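Local coordinates for protein scytovirin (Scytonema varium, PDB 2QSK) that acts as a sugar-binding lectin with strong activity against T-tropic HIV-1 strains, blocking viral fusion and infection, at residues G40-R43 with K44-G48. Numbering follows the deposited sequence. Where two conformers were deposited one is given.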
loop_
_atom_site.group_PDB
_atom_site.type_symbol
_atom_site.label_atom_id
_atom_site.label_comp_id
_atom_site.label_asym_id
_atom_site.label_seq_id
_atom_site.Cartn_x
_atom_site.Cartn_y
_atom_site.Cartn_z
ATOM N N GLY A 40 -6.837 11.919 8.254
ATOM C CA GLY A 40 -6.500 10.963 9.306
ATOM C C GLY A 40 -5.088 10.451 9.161
ATOM O O GLY A 40 -4.288 10.946 8.370
ATOM N N THR A 41 -4.791 9.408 9.930
ATOM C CA THR A 41 -3.479 8.767 9.942
ATOM C C THR A 41 -3.617 7.390 9.304
ATOM O O THR A 41 -4.454 6.590 9.704
ATOM C CB THR A 41 -2.927 8.647 11.375
ATOM O OG1 THR A 41 -2.772 9.964 11.902
ATOM C CG2 THR A 41 -1.592 7.909 11.392
ATOM N N SER A 42 -2.797 7.096 8.311
ATOM C CA SER A 42 -2.917 5.813 7.627
ATOM C C SER A 42 -2.626 4.641 8.564
ATOM O O SER A 42 -3.382 3.661 8.588
ATOM C CB SER A 42 -1.984 5.758 6.427
ATOM O OG SER A 42 -0.652 5.998 6.810
ATOM N N ARG A 43 -1.528 4.746 9.303
ATOM C CA ARG A 43 -1.048 3.660 10.171
ATOM C C ARG A 43 0.096 4.228 10.991
ATOM O O ARG A 43 0.703 5.221 10.608
ATOM C CB ARG A 43 -0.560 2.438 9.357
ATOM C CG ARG A 43 0.579 2.770 8.419
ATOM C CD ARG A 43 0.913 1.610 7.488
ATOM N NE ARG A 43 -0.189 1.267 6.603
ATOM C CZ ARG A 43 -0.519 1.951 5.505
ATOM N NH1 ARG A 43 0.199 3.002 5.107
ATOM N NH2 ARG A 43 -1.604 1.607 4.813
ATOM N N LYS A 44 0.415 3.543 12.088
ATOM C CA LYS A 44 1.540 3.903 12.953
ATOM C C LYS A 44 2.261 2.618 13.356
ATOM O O LYS A 44 1.634 1.746 13.948
ATOM C CB LYS A 44 1.053 4.626 14.219
ATOM C CG LYS A 44 -0.178 5.508 14.045
ATOM C CD LYS A 44 -0.545 6.232 15.340
ATOM C CE LYS A 44 -1.732 7.164 15.151
ATOM N NZ LYS A 44 -2.902 6.487 14.517
ATOM N N PRO A 45 3.561 2.473 13.005
ATOM C CA PRO A 45 4.408 3.346 12.195
ATOM C C PRO A 45 4.035 3.259 10.710
ATOM O O PRO A 45 3.412 2.280 10.265
ATOM C CB PRO A 45 5.808 2.779 12.419
ATOM C CG PRO A 45 5.574 1.357 12.630
ATOM C CD PRO A 45 4.303 1.272 13.424
ATOM N N ASP A 46 4.415 4.294 9.968
ATOM C CA ASP A 46 4.308 4.321 8.508
ATOM C C ASP A 46 5.674 4.701 7.939
ATOM O O ASP A 46 6.199 5.756 8.278
ATOM C CB ASP A 46 3.277 5.356 8.068
ATOM C CG ASP A 46 2.922 5.242 6.590
ATOM O OD1 ASP A 46 2.782 4.110 6.087
ATOM O OD2 ASP A 46 2.761 6.291 5.927
ATOM N N PRO A 47 6.276 3.853 7.094
ATOM C CA PRO A 47 5.775 2.560 6.681
ATOM C C PRO A 47 5.705 1.567 7.843
ATOM O O PRO A 47 6.367 1.718 8.876
ATOM C CB PRO A 47 6.788 2.110 5.621
ATOM C CG PRO A 47 8.013 2.857 5.923
ATOM C CD PRO A 47 7.573 4.162 6.472
ATOM N N GLY A 48 4.867 0.552 7.677
ATOM C CA GLY A 48 4.742 -0.478 8.710
ATOM C C GLY A 48 5.930 -1.428 8.658
ATOM O O GLY A 48 6.696 -1.421 7.694
HETATM O O HOH W 1 -4.117 5.143 12.075
#
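Arg43 NH1 is held by two carboxylates. Arg43 NH1 donates to Asp46 OD1 at 3.0 Å. The bond is nearly straight (161°), and a second salt bridge joins NH1 to Asp27 OD2. Asp46 OD1 lies almost in the guanidinium plane, but NH1 meets that oxygen from above the carboxylate, whose plane is turned 47° from the guanidinium. The bend at chi3 (63°) swings the guanidinium toward Asp46. Arg43 CD lies 3.4 Å from Asp46 OD1. Nearer the backbone, Arg43 CG lies 3.4 Å from Pro45 O. Arg43 NE bonds to Pro4 O, which helps fix the rotation of the guanidinium. Ser42 OG approaches Asp46 OD2 at 3.5 Å without a bond between them; it binds a glycerol, probably from the crystallisation liquor. On the exposed side, Lys44 crosses Thr41 at about a right angle, with Lys44 NZ 3.7 Å from Thr41 CG2. One water donates to Thr41 O and receives a weak bond from Lys44 NZ. Cis peptide bonds before Pro45 and Pro47 probably help the chain turn here. The whole is a local, irregular turn, tied by an i to i+3 salt bridge, in the long connection between the two-stranded sheets of the scytovirin fold.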